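Local coordinates for protein polyphenol oxidase, chloroplastic (Malus domestica, PDB 6ELV) that catalyses the oxidation of mono- and o-diphenols to o-diquinones as the whole enzyme, of which this is the separately expressed C-terminal domain, at residues A[15-20]-A[137-142]; A[59-64]-A[89-94]; A[63-68]-A[81-86]; A[69-74]-A[122-127]. One frame throughout, in Å; residues are numbered along the deposited sequence.

Overall arrangement
Two beta sheets pack face to face in this domain, and the contacts sample both. Contact 1 ties 15-20, near the start of the chain, to the final strand 135-142, and the other three are nested between those segments. Contacts 2, 3 and 4 follow strand 62-70 from its beginning to its end within the mixed sheet: contacts 2 and 3 pair it with strand 82-89 and the chain just beyond, contact 4 with strand 122-131. Centres of contacts 2 and 4 lie 29 Å apart, those of 3 and 4 only 12 Å. I139 and I141 of contact 1 pack on L127 and V123 of contact 4, joining the sheets, while contact 4 ends at the calcium ion.

Contact 1 (A[15-20]-A[137-142]); sequences TEFPIS and GGIKIE
F17 and I139 meet obliquely, the isoleucine setting CG1 over one face of the phenyl ring and CD1 out past its CZ. The closest pair is F17 CZ and I139 CD1 at 3.7 Å. Chi1 of -67° sets F17 CG beside its own backbone N and opposite its carbonyl carbon, which drops the ring over strand 138-142; I139 holds its arm extended (chi2 -178°), enough to bring the terminal methyl to the ring. I19 CG2 lies 4.3 Å above the opposite face, near the rim, and T27 of strand 25-30 touches both F17 and I139. Nearer the backbone, F17 CB rests 3.4 Å from G137 O. P18, joined to F17 by a cis peptide, lays its CG 3.8 Å from the same oxygen. G137 and G138 form a classic beta bulge opposite E52. An alanine in place of F17 would probably strip I139 and I19 of the flat surface between them and open a gap there. No hydrogen bond crosses between the segments: I19 pairs with I136 and G138 with E52, so cohesion here comes from van der Waals packing, including carbons resting on G137 O, while the backbone bonds go to residues outside the two segments.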
loop_
_atom_site.group_PDB
_atom_site.type_symbol
_atom_site.label_atom_id
_atom_site.label_comp_id
_atom_site.label_asym_id
_atom_site.label_seq_id
_atom_site.Cartn_x
_atom_site.Cartn_y
_atom_site.Cartn_z
ATOM N N THR A 15 -4.557 6.879 10.725
ATOM C CA THR A 15 -4.711 8.316 10.892
ATOM C C THR A 15 -3.379 9.053 10.927
ATOM O O THR A 15 -3.374 10.278 11.084
ATOM C CB THR A 15 -5.481 8.598 12.178
ATOM O OG1 THR A 15 -4.801 7.967 13.271
ATOM C CG2 THR A 15 -6.900 8.058 12.076
ATOM N N GLU A 16 -2.253 8.354 10.810
ATOM C CA GLU A 16 -0.986 9.057 10.708
ATOM C C GLU A 16 -0.687 9.530 9.294
ATOM O O GLU A 16 0.254 10.304 9.126
ATOM C CB GLU A 16 0.178 8.229 11.257
ATOM C CG GLU A 16 0.262 8.172 12.777
ATOM C CD GLU A 16 1.427 7.326 13.264
ATOM O OE1 GLU A 16 1.180 6.237 13.827
ATOM O OE2 GLU A 16 2.591 7.747 13.076
ATOM N N PHE A 17 -1.462 9.107 8.293
ATOM C CA PHE A 17 -1.324 9.606 6.918
ATOM C C PHE A 17 -2.097 10.917 6.802
ATOM O O PHE A 17 -3.119 11.065 7.459
ATOM C CB PHE A 17 -1.881 8.587 5.912
ATOM C CG PHE A 17 -1.086 7.317 5.838
ATOM C CD1 PHE A 17 -1.329 6.280 6.723
ATOM C CD2 PHE A 17 -0.101 7.152 4.892
ATOM C CE1 PHE A 17 -0.592 5.120 6.675
ATOM C CE2 PHE A 17 0.637 5.985 4.840
ATOM C CZ PHE A 17 0.394 4.972 5.735
ATOM N N PRO A 18 -1.638 11.865 5.960
ATOM C CA PRO A 18 -0.453 11.793 5.095
ATOM C C PRO A 18 0.862 11.738 5.855
ATOM O O PRO A 18 0.987 12.312 6.942
ATOM C CB PRO A 18 -0.520 13.098 4.294
ATOM C CG PRO A 18 -1.940 13.492 4.332
ATOM C CD PRO A 18 -2.419 13.084 5.694
ATOM N N ILE A 19 1.836 11.055 5.260
ATOM C CA ILE A 19 3.160 10.894 5.843
ATOM C C ILE A 19 4.210 11.080 4.761
ATOM O O ILE A 19 3.968 10.813 3.583
ATOM C CB ILE A 19 3.406 9.494 6.452
ATOM C CG1 ILE A 19 3.279 8.404 5.395
ATOM C CG2 ILE A 19 2.521 9.210 7.614
ATOM C CD1 ILE A 19 4.311 7.366 5.519
ATOM N N SER A 20 5.389 11.521 5.175
ATOM C CA SER A 20 6.576 11.487 4.333
ATOM C C SER A 20 7.220 10.112 4.465
ATOM O O SER A 20 7.484 9.650 5.581
ATOM C CB SER A 20 7.566 12.556 4.789
ATOM O OG SER A 20 8.859 12.276 4.287
ATOM N N GLY A 137 -0.534 9.938 0.806
ATOM C CA GLY A 137 -1.731 10.573 1.327
ATOM C C GLY A 137 -2.611 9.675 2.171
ATOM O O GLY A 137 -3.185 10.135 3.162
ATOM N N GLY A 138 -2.743 8.409 1.787
ATOM C CA GLY A 138 -3.586 7.472 2.520
ATOM C C GLY A 138 -3.529 6.112 1.859
ATOM O O GLY A 138 -2.980 5.951 0.766
ATOM N N ILE A 139 -4.083 5.118 2.554
ATOM C CA ILE A 139 -4.103 3.744 2.060
ATOM C C ILE A 139 -5.452 3.119 2.407
ATOM O O ILE A 139 -5.915 3.226 3.547
ATOM C CB ILE A 139 -2.955 2.883 2.643
ATOM C CG1 ILE A 139 -1.568 3.517 2.472
ATOM C CG2 ILE A 139 -2.938 1.522 1.999
ATOM C CD1 ILE A 139 -0.428 2.640 2.995
ATOM N N LYS A 140 -6.062 2.430 1.445
ATOM C CA LYS A 140 -7.310 1.729 1.697
ATOM C C LYS A 140 -7.379 0.529 0.768
ATOM O O LYS A 140 -6.592 0.398 -0.172
ATOM C CB LYS A 140 -8.515 2.639 1.480
ATOM C CG LYS A 140 -8.664 3.104 0.051
ATOM C CD LYS A 140 -9.819 4.066 -0.120
ATOM C CE LYS A 140 -9.921 4.530 -1.564
ATOM N NZ LYS A 140 -11.150 5.326 -1.794
ATOM N N ILE A 141 -8.341 -0.349 1.039
ATOM C CA ILE A 141 -8.652 -1.478 0.172
ATOM C C ILE A 141 -10.107 -1.360 -0.247
ATOM O O ILE A 141 -10.977 -1.082 0.584
ATOM C CB ILE A 141 -8.376 -2.831 0.855
ATOM C CG1 ILE A 141 -6.898 -2.936 1.235
ATOM C CG2 ILE A 141 -8.796 -3.988 -0.040
ATOM C CD1 ILE A 141 -6.596 -4.090 2.169
ATOM N N GLU A 142 -10.372 -1.554 -1.532
ATOM C CA GLU A 142 -11.740 -1.432 -2.012
ATOM C C GLU A 142 -11.950 -2.310 -3.235
ATOM O O GLU A 142 -11.024 -2.912 -3.773
ATOM C CB GLU A 142 -12.109 0.025 -2.281
ATOM C CG GLU A 142 -11.307 0.661 -3.373
ATOM C CD GLU A 142 -11.621 2.133 -3.519
ATOM O OE1 GLU A 142 -12.330 2.689 -2.651
ATOM O OE2 GLU A 142 -11.161 2.728 -4.504
#

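Contact 2 (A[59-64]-A[89-94]); sequences DVAVKF and SVPHSH
V62 O takes a hydrogen bond of 2.8 Å from S89 N, and the return bond, V62 N to S89 O at 3.1 Å, closes an antiparallel hydrogen-bonded pair. A61 CA adds a bent CA-H...O contact with S89 O. Beyond this pair the two chains run on antiparallel without regular strand pairing, and a water takes over: it donates to V60 O at 2.7 Å and lies 2.6 Å from S89 OG. Serine suits the place, being small enough to sit beside V62 yet able to hold that water. P91, which has no N-H to offer a partner strand, packs instead, its CD 3.6 Å from A61 CB and its CB against D59 O. H92 probably helps to hold its own segment in shape. With chi1 at 62°, CG sits between the backbone N and the carbonyl carbon, and ND1 donates to V90 O over 2.9 Å, almost perfectly straight (176°) and with that oxygen in the ring plane. NE2 bonds R58 NH1, consistent with a ring that carries its proton on ND1. The whole lies where strands 62-70 and 82-89 come together at one end of the mixed sheet: V62 and S89 face F56 of strand 48-57 in the opposing sheet, while A61 leans on F131 of strand 122-131.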
loop_
_atom_site.group_PDB
_atom_site.type_symbol
_atom_site.label_atom_id
_atom_site.label_comp_id
_atom_site.label_asym_id
_atom_site.label_seq_id
_atom_site.Cartn_x
_atom_site.Cartn_y
_atom_site.Cartn_z
ATOM N N ASP A 59 10.981 16.396 -10.833
ATOM C CA ASP A 59 12.402 16.278 -11.156
ATOM C C ASP A 59 13.169 15.365 -10.204
ATOM O O ASP A 59 14.398 15.285 -10.306
ATOM C CB ASP A 59 13.078 17.654 -11.285
ATOM C CG ASP A 59 13.074 18.460 -9.994
ATOM O OD1 ASP A 59 12.791 17.916 -8.910
ATOM O OD2 ASP A 59 13.362 19.670 -10.074
ATOM N N VAL A 60 12.473 14.668 -9.309
ATOM C CA VAL A 60 13.081 13.721 -8.381
ATOM C C VAL A 60 12.617 12.328 -8.793
ATOM O O VAL A 60 11.412 12.055 -8.806
ATOM C CB VAL A 60 12.665 14.028 -6.932
ATOM C CG1 VAL A 60 13.151 12.930 -5.981
ATOM C CG2 VAL A 60 13.179 15.399 -6.497
ATOM N N ALA A 61 13.556 11.435 -9.115
ATOM C CA ALA A 61 13.184 10.042 -9.350
ATOM C C ALA A 61 12.624 9.455 -8.064
ATOM O O ALA A 61 13.191 9.657 -6.982
ATOM C CB ALA A 61 14.405 9.229 -9.773
ATOM N N VAL A 62 11.508 8.742 -8.166
ATOM C CA VAL A 62 10.865 8.159 -6.998
ATOM C C VAL A 62 10.637 6.679 -7.237
ATOM O O VAL A 62 10.175 6.272 -8.313
ATOM C CB VAL A 62 9.544 8.872 -6.654
ATOM C CG1 VAL A 62 8.781 8.108 -5.566
ATOM C CG2 VAL A 62 9.823 10.288 -6.213
ATOM N N LYS A 63 10.955 5.873 -6.228
ATOM C CA LYS A 63 10.559 4.477 -6.227
ATOM C C LYS A 63 10.282 4.049 -4.801
ATOM O O LYS A 63 11.085 4.317 -3.900
ATOM C CB LYS A 63 11.654 3.589 -6.797
ATOM C CG LYS A 63 11.275 2.115 -6.811
ATOM C CD LYS A 63 12.226 1.341 -7.695
ATOM C CE LYS A 63 11.625 0.044 -8.176
ATOM N NZ LYS A 63 11.713 -0.983 -7.135
ATOM N N PHE A 64 9.161 3.366 -4.609
ATOM C CA PHE A 64 8.910 2.647 -3.375
ATOM C C PHE A 64 8.213 1.339 -3.709
ATOM O O PHE A 64 7.458 1.246 -4.684
ATOM C CB PHE A 64 8.149 3.478 -2.320
ATOM C CG PHE A 64 6.725 3.848 -2.676
ATOM C CD1 PHE A 64 5.668 2.971 -2.438
ATOM C CD2 PHE A 64 6.439 5.112 -3.172
ATOM C CE1 PHE A 64 4.366 3.333 -2.724
ATOM C CE2 PHE A 64 5.138 5.488 -3.466
ATOM C CZ PHE A 64 4.097 4.597 -3.244
ATOM N N SER A 89 8.474 6.723 -10.534
ATOM C CA SER A 89 8.425 7.884 -11.412
ATOM C C SER A 89 9.828 8.190 -11.912
ATOM O O SER A 89 10.778 8.218 -11.129
ATOM C CB SER A 89 7.863 9.092 -10.680
ATOM O OG SER A 89 7.763 10.196 -11.554
ATOM N N VAL A 90 9.953 8.431 -13.215
ATOM C CA VAL A 90 11.222 8.849 -13.815
ATOM C C VAL A 90 11.249 10.375 -13.820
ATOM O O VAL A 90 10.210 11.019 -14.052
ATOM C CB VAL A 90 11.455 8.203 -15.199
ATOM C CG1 VAL A 90 10.516 8.737 -16.198
ATOM C CG2 VAL A 90 12.889 8.390 -15.711
ATOM N N PRO A 91 12.392 10.985 -13.530
ATOM C CA PRO A 91 12.435 12.443 -13.406
ATOM C C PRO A 91 12.136 13.121 -14.731
ATOM O O PRO A 91 12.571 12.676 -15.798
ATOM C CB PRO A 91 13.867 12.726 -12.941
ATOM C CG PRO A 91 14.625 11.458 -13.143
ATOM C CD PRO A 91 13.666 10.346 -13.168
ATOM N N HIS A 92 11.376 14.203 -14.651
ATOM C CA HIS A 92 10.962 14.923 -15.843
ATOM C C HIS A 92 10.533 16.316 -15.432
ATOM O O HIS A 92 10.401 16.628 -14.241
ATOM C CB HIS A 92 9.814 14.193 -16.557
ATOM C CG HIS A 92 8.562 14.072 -15.738
ATOM N ND1 HIS A 92 8.394 13.092 -14.785
ATOM C CD2 HIS A 92 7.424 14.808 -15.723
ATOM C CE1 HIS A 92 7.205 13.228 -14.224
ATOM N NE2 HIS A 92 6.588 14.255 -14.778
ATOM N N SER A 93 10.313 17.156 -16.440
ATOM C CA SER A 93 9.691 18.440 -16.186
ATOM C C SER A 93 8.330 18.493 -16.859
ATOM O O SER A 93 8.013 17.709 -17.756
ATOM C CB SER A 93 10.571 19.613 -16.620
ATOM O OG SER A 93 10.724 19.620 -18.011
ATOM N N HIS A 94 7.509 19.401 -16.355
ATOM C CA HIS A 94 6.152 19.593 -16.831
ATOM C C HIS A 94 5.933 21.083 -17.015
ATOM O O HIS A 94 6.340 21.883 -16.169
ATOM C CB HIS A 94 5.206 19.014 -15.787
ATOM C CG HIS A 94 3.747 19.107 -16.102
ATOM N ND1 HIS A 94 3.063 20.301 -16.213
ATOM C CD2 HIS A 94 2.822 18.125 -16.215
ATOM C CE1 HIS A 94 1.779 20.035 -16.414
ATOM N NE2 HIS A 94 1.607 18.724 -16.415
HETATM O O HOH W 1 9.657 11.924 -10.912
#

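Contact 3 (A[63-68]-A[81-86]); sequences KFDVYV and TEFAGS
This is an antiparallel strand pairing from a beta hairpin, formed by strand 62-70 and the outermost strand 82-89 of the mixed sheet and interrupted by a classic bulge. A84 and G85 together face V66. V66 O accepts from A84 N at 2.8 Å and weakly from G85 N, while V66 N donates to G85 O; beyond the bulge V68 and E82 exchange two ordinary backbone bonds. At G85 the backbone takes angles (phi 158°) at which any CB would press on the carbonyl oxygen of A84, so glycine fits where other residues would be strained. The extra residue shifts the register by one, and F83 falls opposite Y67. Their rings make a T-shaped pair, the F83 edge toward the Y67 face, with centroids 5.6 Å apart and planes at 70°. F83 gets there with CG anti to its backbone N (chi1 176°), and its own face covers G85 N, 3.5 Å above the ring centre. Further along, K63 NZ reaches the syn lone pair of D65 OD1 in a salt bridge of 2.8 Å; in one of two deposited S86 conformers, S86 OG also donates to D65 OD1, from above the carboxylate plane over 2.7 Å, a second grip that is probably not permanent. V66, V68, A84 and E82 occupy the other face, where A84 CB lies 4.2 Å from V68 CG2 beside L111 and L106. One face thus carries polar and aromatic contacts; the other is mainly apolar, with E82 at its margin, touching L111 and I115. The lysine probably offsets the charge of the otherwise buried aspartate.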
loop_
_atom_site.group_PDB
_atom_site.type_symbol
_atom_site.label_atom_id
_atom_site.label_comp_id
_atom_site.label_asym_id
_atom_site.label_seq_id
_atom_site.Cartn_x
_atom_site.Cartn_y
_atom_site.Cartn_z
ATOM N N LYS A 63 10.955 5.873 -6.228
ATOM C CA LYS A 63 10.559 4.477 -6.227
ATOM C C LYS A 63 10.282 4.049 -4.801
ATOM O O LYS A 63 11.085 4.317 -3.900
ATOM C CB LYS A 63 11.654 3.589 -6.797
ATOM C CG LYS A 63 11.275 2.115 -6.811
ATOM C CD LYS A 63 12.226 1.341 -7.695
ATOM C CE LYS A 63 11.625 0.044 -8.176
ATOM N NZ LYS A 63 11.713 -0.983 -7.135
ATOM N N PHE A 64 9.161 3.366 -4.609
ATOM C CA PHE A 64 8.910 2.647 -3.375
ATOM C C PHE A 64 8.213 1.339 -3.709
ATOM O O PHE A 64 7.458 1.246 -4.684
ATOM C CB PHE A 64 8.149 3.478 -2.320
ATOM C CG PHE A 64 6.725 3.848 -2.676
ATOM C CD1 PHE A 64 5.668 2.971 -2.438
ATOM C CD2 PHE A 64 6.439 5.112 -3.172
ATOM C CE1 PHE A 64 4.366 3.333 -2.724
ATOM C CE2 PHE A 64 5.138 5.488 -3.466
ATOM C CZ PHE A 64 4.097 4.597 -3.244
ATOM N N ASP A 65 8.477 0.333 -2.887
ATOM C CA ASP A 65 7.926 -0.997 -3.062
ATOM C C ASP A 65 6.875 -1.261 -1.989
ATOM O O ASP A 65 6.936 -0.712 -0.883
ATOM C CB ASP A 65 9.031 -2.054 -3.029
ATOM C CG ASP A 65 10.075 -1.852 -4.122
ATOM O OD1 ASP A 65 9.768 -1.260 -5.184
ATOM O OD2 ASP A 65 11.212 -2.307 -3.921
ATOM N N VAL A 66 5.900 -2.095 -2.331
ATOM C CA VAL A 66 4.757 -2.369 -1.471
ATOM C C VAL A 66 4.692 -3.862 -1.200
ATOM O O VAL A 66 4.741 -4.669 -2.140
ATOM C CB VAL A 66 3.448 -1.901 -2.128
ATOM C CG1 VAL A 66 2.270 -2.105 -1.180
ATOM C CG2 VAL A 66 3.557 -0.447 -2.566
ATOM N N TYR A 67 4.565 -4.216 0.078
ATOM C CA TYR A 67 4.445 -5.599 0.523
ATOM C C TYR A 67 3.213 -5.742 1.408
ATOM O O TYR A 67 2.741 -4.776 2.012
ATOM C CB TYR A 67 5.689 -6.052 1.311
ATOM C CG TYR A 67 6.950 -6.097 0.488
ATOM C CD1 TYR A 67 7.615 -4.930 0.121
ATOM C CD2 TYR A 67 7.488 -7.309 0.082
ATOM C CE1 TYR A 67 8.769 -4.980 -0.631
ATOM C CE2 TYR A 67 8.644 -7.362 -0.670
ATOM C CZ TYR A 67 9.271 -6.193 -1.037
ATOM O OH TYR A 67 10.425 -6.239 -1.789
ATOM N N VAL A 68 2.711 -6.968 1.511
ATOM C CA VAL A 68 1.563 -7.269 2.362
ATOM C C VAL A 68 1.889 -8.488 3.213
ATOM O O VAL A 68 2.540 -9.426 2.743
ATOM C CB VAL A 68 0.304 -7.521 1.495
ATOM C CG1 VAL A 68 -0.897 -7.911 2.347
ATOM C CG2 VAL A 68 -0.030 -6.284 0.687
ATOM N N THR A 81 6.465 -11.117 4.667
ATOM C CA THR A 81 5.857 -10.164 3.750
ATOM C C THR A 81 6.005 -10.611 2.304
ATOM O O THR A 81 7.009 -11.209 1.904
ATOM C CB THR A 81 6.438 -8.757 3.905
ATOM O OG1 THR A 81 7.806 -8.744 3.483
ATOM C CG2 THR A 81 6.344 -8.254 5.326
ATOM N N GLU A 82 4.992 -10.269 1.519
ATOM C CA GLU A 82 4.857 -10.693 0.133
ATOM C C GLU A 82 4.759 -9.465 -0.755
ATOM O O GLU A 82 3.906 -8.604 -0.526
ATOM C CB GLU A 82 3.568 -11.498 -0.018
ATOM C CG GLU A 82 3.396 -12.101 -1.370
ATOM C CD GLU A 82 4.403 -13.198 -1.636
ATOM O OE1 GLU A 82 4.873 -13.838 -0.668
ATOM O OE2 GLU A 82 4.737 -13.401 -2.824
ATOM N N PHE A 83 5.595 -9.420 -1.790
ATOM C CA PHE A 83 5.625 -8.285 -2.698
ATOM C C PHE A 83 4.300 -8.144 -3.439
ATOM O O PHE A 83 3.794 -9.101 -4.037
ATOM C CB PHE A 83 6.762 -8.488 -3.700
ATOM C CG PHE A 83 6.832 -7.424 -4.754
ATOM C CD1 PHE A 83 7.275 -6.140 -4.446
ATOM C CD2 PHE A 83 6.455 -7.688 -6.059
ATOM C CE1 PHE A 83 7.340 -5.147 -5.421
ATOM C CE2 PHE A 83 6.525 -6.681 -7.035
ATOM C CZ PHE A 83 6.972 -5.425 -6.702
ATOM N N ALA A 84 3.767 -6.922 -3.444
ATOM C CA ALA A 84 2.517 -6.606 -4.129
ATOM C C ALA A 84 2.683 -5.703 -5.346
ATOM O O ALA A 84 1.833 -5.754 -6.251
ATOM C CB ALA A 84 1.530 -5.944 -3.162
ATOM N N GLY A 85 3.715 -4.871 -5.391
ATOM C CA GLY A 85 3.901 -3.953 -6.499
ATOM C C GLY A 85 4.785 -2.801 -6.082
ATOM O O GLY A 85 5.261 -2.736 -4.952
ATOM N N SER A 86 4.997 -1.888 -7.022
ATOM C CA SER A 86 5.898 -0.761 -6.813
ATOM C C SER A 86 5.335 0.472 -7.482
ATOM O O SER A 86 4.632 0.383 -8.492
ATOM C CB SER A 86 7.274 -0.978 -7.451
ATOM O OG SER A 86 7.903 -2.130 -6.949
#

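Contact 4 (A[69-74]-A[122-127]); sequences NDVDDL and SVVVTL. With CA (calcium ion), chain B.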
loop_
_atom_site.group_PDB
_atom_site.type_symbol
_atom_site.label_atom_id
_atom_site.label_comp_id
_atom_site.label_asym_id
_atom_site.label_seq_id
_atom_site.Cartn_x
_atom_site.Cartn_y
_atom_site.Cartn_z
ATOM N N ASN A 69 1.404 -8.496 4.455
ATOM C CA ASN A 69 1.514 -9.683 5.291
ATOM C C ASN A 69 0.262 -9.844 6.135
ATOM O O ASN A 69 -0.515 -8.911 6.322
ATOM C CB ASN A 69 2.796 -9.729 6.162
ATOM C CG ASN A 69 2.829 -8.695 7.284
ATOM O OD1 ASN A 69 3.378 -7.604 7.116
ATOM N ND2 ASN A 69 2.304 -9.051 8.451
ATOM N N ASP A 70 0.112 -11.060 6.661
ATOM C CA ASP A 70 -1.002 -11.421 7.524
ATOM C C ASP A 70 -0.915 -10.618 8.819
ATOM O O ASP A 70 0.135 -10.586 9.478
ATOM C CB ASP A 70 -0.908 -12.929 7.777
ATOM C CG ASP A 70 -2.090 -13.498 8.529
ATOM O OD1 ASP A 70 -2.416 -12.983 9.623
ATOM O OD2 ASP A 70 -2.665 -14.509 8.055
ATOM N N VAL A 71 -2.029 -9.974 9.181
ATOM C CA VAL A 71 -2.095 -9.111 10.352
ATOM C C VAL A 71 -1.749 -9.832 11.647
ATOM O O VAL A 71 -1.353 -9.192 12.624
ATOM C CB VAL A 71 -3.488 -8.448 10.412
ATOM C CG1 VAL A 71 -4.566 -9.479 10.735
ATOM C CG2 VAL A 71 -3.497 -7.283 11.390
ATOM N N ASP A 72 -1.889 -11.147 11.685
ATOM C CA ASP A 72 -1.624 -11.911 12.893
ATOM C C ASP A 72 -0.170 -12.357 13.020
ATOM O O ASP A 72 0.196 -12.965 14.034
ATOM C CB ASP A 72 -2.530 -13.131 12.900
ATOM C CG ASP A 72 -3.998 -12.762 12.764
ATOM O OD1 ASP A 72 -4.478 -11.979 13.616
ATOM O OD2 ASP A 72 -4.666 -13.228 11.810
ATOM N N ASP A 73 0.668 -12.083 12.030
ATOM C CA ASP A 73 2.080 -12.420 12.139
ATOM C C ASP A 73 2.726 -11.582 13.237
ATOM O O ASP A 73 2.381 -10.419 13.436
ATOM C CB ASP A 73 2.826 -12.045 10.861
ATOM C CG ASP A 73 2.422 -12.849 9.653
ATOM O OD1 ASP A 73 1.679 -13.851 9.763
ATOM O OD2 ASP A 73 2.893 -12.452 8.559
ATOM N N LEU A 74 3.707 -12.159 13.922
ATOM C CA LEU A 74 4.479 -11.400 14.915
ATOM C C LEU A 74 5.386 -10.353 14.265
ATOM O O LEU A 74 6.252 -10.713 13.463
ATOM C CB LEU A 74 5.317 -12.352 15.756
ATOM C CG LEU A 74 4.479 -13.230 16.684
ATOM C CD1 LEU A 74 5.370 -14.051 17.610
ATOM C CD2 LEU A 74 3.491 -12.370 17.484
ATOM N N SER A 122 -8.348 -7.648 8.137
ATOM C CA SER A 122 -7.398 -6.595 7.820
ATOM C C SER A 122 -6.099 -7.271 7.438
ATOM O O SER A 122 -5.927 -8.470 7.653
ATOM C CB SER A 122 -7.162 -5.695 9.028
ATOM O OG SER A 122 -6.674 -6.446 10.125
ATOM N N VAL A 123 -5.183 -6.485 6.862
ATOM C CA VAL A 123 -3.847 -6.939 6.493
ATOM C C VAL A 123 -2.856 -5.862 6.904
ATOM O O VAL A 123 -3.229 -4.729 7.209
ATOM C CB VAL A 123 -3.721 -7.242 4.984
ATOM C CG1 VAL A 123 -4.697 -8.338 4.577
ATOM C CG2 VAL A 123 -3.940 -5.965 4.153
ATOM N N VAL A 124 -1.573 -6.217 6.892
ATOM C CA VAL A 124 -0.514 -5.238 7.104
ATOM C C VAL A 124 0.121 -4.894 5.769
ATOM O O VAL A 124 0.581 -5.788 5.041
ATOM C CB VAL A 124 0.541 -5.754 8.092
ATOM C CG1 VAL A 124 1.708 -4.772 8.179
ATOM C CG2 VAL A 124 -0.087 -5.965 9.466
ATOM N N VAL A 125 0.170 -3.603 5.460
ATOM C CA VAL A 125 0.807 -3.094 4.254
ATOM C C VAL A 125 2.105 -2.421 4.665
ATOM O O VAL A 125 2.108 -1.568 5.562
ATOM C CB VAL A 125 -0.112 -2.111 3.510
ATOM C CG1 VAL A 125 0.595 -1.524 2.289
ATOM C CG2 VAL A 125 -1.394 -2.837 3.071
ATOM N N THR A 126 3.190 -2.785 3.989
ATOM C CA THR A 126 4.508 -2.214 4.223
ATOM C C THR A 126 4.918 -1.421 2.991
ATOM O O THR A 126 4.828 -1.928 1.867
ATOM C CB THR A 126 5.522 -3.334 4.502
ATOM O OG1 THR A 126 5.135 -4.054 5.681
ATOM C CG2 THR A 126 6.921 -2.794 4.739
ATOM N N LEU A 127 5.373 -0.190 3.210
ATOM C CA LEU A 127 5.887 0.669 2.150
ATOM C C LEU A 127 7.385 0.825 2.367
ATOM O O LEU A 127 7.818 1.218 3.457
ATOM C CB LEU A 127 5.201 2.034 2.177
ATOM C CG LEU A 127 3.670 2.027 2.110
ATOM C CD1 LEU A 127 3.169 3.452 2.072
ATOM C CD2 LEU A 127 3.180 1.266 0.906
HETATM CA CA CA B . -4.421 -14.516 9.801
HETATM O O HOH W 2 3.529 -6.018 4.904
HETATM O O HOH W 3 -4.123 -10.498 7.360
HETATM O O HOH W 4 -5.799 -16.099 11.099
HETATM O O HOH W 5 -5.007 -16.291 8.274
#
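The calcium site grows out of the end of an antiparallel strand pair, where N69 faces V124 and the chain then turns through a type I beta turn from D70 to D73. Two backbone bonds of 2.9 Å, N69 N to V124 O and V124 N to N69 O, close the pair. D70 grips the calcium ion with both carboxylate oxygens, OD1 at 2.5 Å; D72 OD2, two waters and both oxygens of D120 complete seven ligands. Aspartates suit a hard cation, and OD1 of D70 also accepts from D72 N through its anti lone pair, an Asx turn that probably helps to position D72. N69 braces the turn. Its chi1 of 69° sets CG between the backbone N and the carbonyl carbon, alongside V124, and carries ND2 to 2.8 Å from D70 O, well above that carbonyl plane; D73 N reaches the same oxygen from the opposite face. N69 OD1 shares a water with V124 O and T126 OG1. A leucine in place of N69 would probably leave D70 O without one of its two donors and that water without one of its three partners, leaving the turn less firmly braced. V71 lays CG2 across V124 CG2 and 3.5 Å from S122 OG, and another water, distinct from those three, bridges the segments, donating to S122 O at 2.7 Å and accepting from V71 N.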